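Local coordinates for protein methylmalonyl-CoA carboxyltransferase 12S subunit (PDB 1ON3) that transfers the carboxyl group of methylmalonyl-CoA to the biotin of the 1.3S subunit, serving as the hexameric core of the transcarboxylase multienzyme complex, at residues E[155-158]-E[159-163]; E[396-399]-E[400-404]. One frame throughout, in Å; residues are numbered along the deposited sequence. Where two conformers were deposited one is given.

Contact 1. Residues E[155-158]-E[159-163]; sequences GKMF and FANVK
M157 and N161, one helical turn apart, run side by side and point the same way, with M157 CG 3.9 Å from N161 OD1. M157 has CG anti to its backbone N (chi1 -176°), which brings this methylene, the one ahead of the sulfur, beside the amide oxygen; a flexible, unbranched chain suits this buried strip. M157 O accepts N161 N at 2.9 Å. N161 OD1, also an acceptor, lies 3.1 Å from M157 O without bonding to it and is satisfied by S185 OG, so this oxygen is tied to S185 of helix 184-188. N161 OD1 also stands at the edge of the F158 ring, near its plane, 4.5 Å from CD1.

All this happens on helix 147-164, the crossover of the beta-alpha-beta unit formed with strands 133-139 and 170-175, in a domain of the ClpP/crotonase superfamily. Its regular i to i+4 bonds include F159 N to G155 O (3.1 Å, N-H...O 167°) and V162 N to F158 O. The beta-branch of V162 places CG2 against that same F158 O, at 3.4 Å. Small A160 sets CB 3.4 Å from K156 O and lies against M123 of helix 113-129.

Farther out, F158 packs on Y184 and L188, its side chain about 7 Å from bound methylmalonyl-CoA. K156, on the exposed side, reaches a salt bridge with D422 of the second subunit, whose L392 covers F158.

Contact 2. Residues E[396-399]-E[400-404]; sequences SEAT and VPKIT
K402 NZ is gripped by three backbone carbonyls: A398 O at 3.1 Å within this turn, and Y395 O and L423 O outside it. The ammonium approaches A398 O from above the carbonyl plane, 35° out of it, with a C=O...N angle of 136°. Lysine suits the place because its long chain lets a strand residue reach back to the helix end, where the oxygens of Y395 and A398 probably lack helical partners and may steady the buried cation; L423 O is a separate partner. The chain bends at chi3 (-71°), turning CE and NZ towards the carbonyl, with CE 3.5 Å from A398 O. At the bend, CD lies 4.0 Å from A398 CB, so the small methyl packs against CD.

A398 is the first residue to leave helical geometry. T399 and V400 carry the chain onward, both backbone N atoms bonding to D358 OD2, while T399 OG1 bonds to K517 NZ of the second subunit. V400, a branched apolar residue, packs on L364, and P401, with its fixed phi, leads into the extended chain. The turn thus joins helix 384-397 to strand 402-407, which runs parallel between strands 364-370 and 427-430 in the C-terminal half's sheet.

How the contacts relate
Contact 1 comes first along the chain, on helix 147-164 in the N-terminal carboxyltransferase half; contact 2 follows in the C-terminal half, where helix 384-397 gives way to strand 402-407. Their centres lie 28 Å apart and their nearest atoms about 15 Å, without touching. Each half has its own seven-stranded mixed sheet with the same order of strand directions, in keeping with the domain duplication of this protein. Both contacts pack on a second subunit: F159 and V162 of one copy meet S396 and E397 of another. Helices 147-164 and 384-397, which hold matching places beside strands in the two sheets and so are probably equivalent, come together across this interface.

Contact 1. Residues E[155-158]-E[159-163]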
loop_
_atom_site.group_PDB
_atom_site.type_symbol
_atom_site.label_atom_id
_atom_site.label_comp_id
_atom_site.label_asym_id
_atom_site.label_seq_id
_atom_site.Cartn_x
_atom_site.Cartn_y
_atom_site.Cartn_z
ATOM N N GLY E 155 1.920 -1.633 33.532
ATOM C CA GLY E 155 2.180 -0.755 32.401
ATOM C C GLY E 155 2.152 -1.562 31.104
ATOM O O GLY E 155 1.505 -1.165 30.131
ATOM N N LYS E 156 2.840 -2.706 31.087
ATOM C CA LYS E 156 2.866 -3.550 29.885
ATOM C C LYS E 156 1.470 -4.064 29.542
ATOM O O LYS E 156 1.093 -4.105 28.369
ATOM C CB LYS E 156 3.834 -4.728 30.058
ATOM C CG LYS E 156 5.326 -4.306 30.171
ATOM C CD LYS E 156 6.244 -5.526 30.284
ATOM C CE LYS E 156 7.714 -5.135 30.323
ATOM N NZ LYS E 156 8.052 -4.260 31.480
ATOM N N MET E 157 0.697 -4.441 30.557
ATOM C CA MET E 157 -0.658 -4.921 30.310
ATOM C C MET E 157 -1.570 -3.841 29.707
ATOM O O MET E 157 -2.337 -4.123 28.773
ATOM C CB MET E 157 -1.300 -5.441 31.594
ATOM C CG MET E 157 -2.688 -6.046 31.351
ATOM S SD MET E 157 -3.498 -6.669 32.835
ATOM C CE MET E 157 -2.330 -7.981 33.287
ATOM N N PHE E 158 -1.503 -2.617 30.234
ATOM C CA PHE E 158 -2.355 -1.540 29.715
ATOM C C PHE E 158 -1.988 -1.249 28.268
ATOM O O PHE E 158 -2.866 -1.077 27.417
ATOM C CB PHE E 158 -2.208 -0.246 30.549
ATOM C CG PHE E 158 -2.553 -0.407 32.012
ATOM C CD1 PHE E 158 -3.438 -1.396 32.438
ATOM C CD2 PHE E 158 -2.002 0.456 32.965
ATOM C CE1 PHE E 158 -3.780 -1.536 33.805
ATOM C CE2 PHE E 158 -2.331 0.333 34.321
ATOM C CZ PHE E 158 -3.222 -0.666 34.743
ATOM N N PHE E 159 -0.690 -1.193 27.984
ATOM C CA PHE E 159 -0.239 -0.928 26.625
ATOM C C PHE E 159 -0.742 -2.022 25.682
ATOM O O PHE E 159 -1.115 -1.747 24.544
ATOM C CB PHE E 159 1.286 -0.856 26.581
ATOM C CG PHE E 159 1.839 -0.452 25.239
ATOM C CD1 PHE E 159 2.130 -1.411 24.273
ATOM C CD2 PHE E 159 2.065 0.889 24.946
ATOM C CE1 PHE E 159 2.644 -1.043 23.023
ATOM C CE2 PHE E 159 2.578 1.282 23.703
ATOM C CZ PHE E 159 2.870 0.315 22.736
ATOM N N ALA E 160 -0.753 -3.261 26.165
ATOM C CA ALA E 160 -1.213 -4.394 25.364
ATOM C C ALA E 160 -2.726 -4.305 25.103
ATOM O O ALA E 160 -3.189 -4.614 24.000
ATOM C CB ALA E 160 -0.859 -5.723 26.075
ATOM N N ASN E 161 -3.492 -3.882 26.108
ATOM C CA ASN E 161 -4.950 -3.745 25.946
ATOM C C ASN E 161 -5.215 -2.752 24.823
ATOM O O ASN E 161 -6.090 -2.975 23.979
ATOM C CB ASN E 161 -5.625 -3.215 27.224
ATOM C CG ASN E 161 -5.785 -4.269 28.302
ATOM O OD1 ASN E 161 -5.391 -4.046 29.441
ATOM N ND2 ASN E 161 -6.395 -5.412 27.958
ATOM N N VAL E 162 -4.462 -1.655 24.820
ATOM C CA VAL E 162 -4.622 -0.631 23.800
ATOM C C VAL E 162 -4.156 -1.162 22.446
ATOM O O VAL E 162 -4.764 -0.880 21.415
ATOM C CB VAL E 162 -3.842 0.661 24.177
ATOM C CG1 VAL E 162 -3.946 1.700 23.042
ATOM C CG2 VAL E 162 -4.428 1.252 25.473
ATOM N N LYS E 163 -3.076 -1.934 22.440
ATOM C CA LYS E 163 -2.581 -2.488 21.182
ATOM C C LYS E 163 -3.666 -3.381 20.543
ATOM O O LYS E 163 -3.915 -3.292 19.342
ATOM C CB LYS E 163 -1.305 -3.296 21.444
ATOM C CG LYS E 163 -0.608 -3.837 20.207
ATOM C CD LYS E 163 0.659 -4.589 20.638
ATOM C CE LYS E 163 1.459 -5.099 19.449
ATOM N NZ LYS E 163 2.578 -6.007 19.888
#

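Contact 2. Residues E[396-399]-E[400-404]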
loop_
_atom_site.group_PDB
_atom_site.type_symbol
_atom_site.label_atom_id
_atom_site.label_comp_id
_atom_site.label_asym_id
_atom_site.label_seq_id
_atom_site.Cartn_x
_atom_site.Cartn_y
_atom_site.Cartn_z
ATOM N N SER E 396 -20.343 9.893 12.575
ATOM C CA SER E 396 -19.695 10.474 11.388
ATOM C C SER E 396 -18.431 9.716 10.969
ATOM O O SER E 396 -18.084 9.680 9.802
ATOM C CB SER E 396 -19.333 11.954 11.615
ATOM O OG SER E 396 -20.482 12.725 11.940
ATOM N N GLU E 397 -17.736 9.122 11.931
ATOM C CA GLU E 397 -16.521 8.371 11.628
ATOM C C GLU E 397 -16.853 6.934 11.200
ATOM O O GLU E 397 -16.101 6.305 10.459
ATOM C CB GLU E 397 -15.617 8.320 12.864
ATOM C CG GLU E 397 -14.297 7.597 12.644
ATOM C CD GLU E 397 -13.351 8.351 11.722
ATOM O OE1 GLU E 397 -12.312 7.775 11.342
ATOM O OE2 GLU E 397 -13.637 9.519 11.381
ATOM N N ALA E 398 -17.969 6.415 11.685
ATOM C CA ALA E 398 -18.330 5.035 11.376
ATOM C C ALA E 398 -18.511 4.770 9.888
ATOM O O ALA E 398 -19.084 5.593 9.165
ATOM C CB ALA E 398 -19.597 4.634 12.152
ATOM N N THR E 399 -18.017 3.615 9.434
ATOM C CA THR E 399 -18.133 3.231 8.030
ATOM C C THR E 399 -18.970 1.957 7.822
ATOM O O THR E 399 -19.202 1.534 6.684
ATOM C CB THR E 399 -16.736 3.054 7.377
ATOM O OG1 THR E 399 -15.985 2.084 8.114
ATOM C CG2 THR E 399 -15.970 4.392 7.364
ATOM N N VAL E 400 -19.422 1.339 8.909
ATOM C CA VAL E 400 -20.266 0.154 8.769
ATOM C C VAL E 400 -21.615 0.649 8.245
ATOM O O VAL E 400 -21.880 1.854 8.238
ATOM C CB VAL E 400 -20.543 -0.554 10.131
ATOM C CG1 VAL E 400 -19.276 -1.231 10.661
ATOM C CG2 VAL E 400 -21.068 0.459 11.156
ATOM N N PRO E 401 -22.471 -0.271 7.777
ATOM C CA PRO E 401 -23.788 0.140 7.282
ATOM C C PRO E 401 -24.505 0.828 8.447
ATOM O O PRO E 401 -24.429 0.363 9.585
ATOM C CB PRO E 401 -24.454 -1.191 6.917
ATOM C CG PRO E 401 -23.285 -2.019 6.442
ATOM C CD PRO E 401 -22.194 -1.683 7.458
ATOM N N LYS E 402 -25.169 1.946 8.167
ATOM C CA LYS E 402 -25.913 2.683 9.184
ATOM C C LYS E 402 -27.337 2.861 8.676
ATOM O O LYS E 402 -27.556 3.512 7.660
ATOM C CB LYS E 402 -25.241 4.038 9.439
ATOM C CG LYS E 402 -23.892 3.890 10.173
ATOM C CD LYS E 402 -23.147 5.221 10.334
ATOM C CE LYS E 402 -22.599 5.711 9.019
ATOM N NZ LYS E 402 -21.881 7.011 9.141
ATOM N N ILE E 403 -28.297 2.267 9.378
ATOM C CA ILE E 403 -29.705 2.331 8.980
ATOM C C ILE E 403 -30.518 2.973 10.092
ATOM O O ILE E 403 -30.470 2.538 11.248
ATOM C CB ILE E 403 -30.272 0.924 8.729
ATOM C CG1 ILE E 403 -29.346 0.146 7.790
ATOM C CG2 ILE E 403 -31.695 1.036 8.187
ATOM C CD1 ILE E 403 -29.248 0.715 6.396
ATOM N N THR E 404 -31.305 3.979 9.730
ATOM C CA THR E 404 -32.070 4.716 10.711
ATOM C C THR E 404 -33.577 4.770 10.433
ATOM O O THR E 404 -34.006 5.089 9.331
ATOM C CB THR E 404 -31.505 6.153 10.808
ATOM O OG1 THR E 404 -30.162 6.096 11.328
ATOM C CG2 THR E 404 -32.370 7.032 11.697
#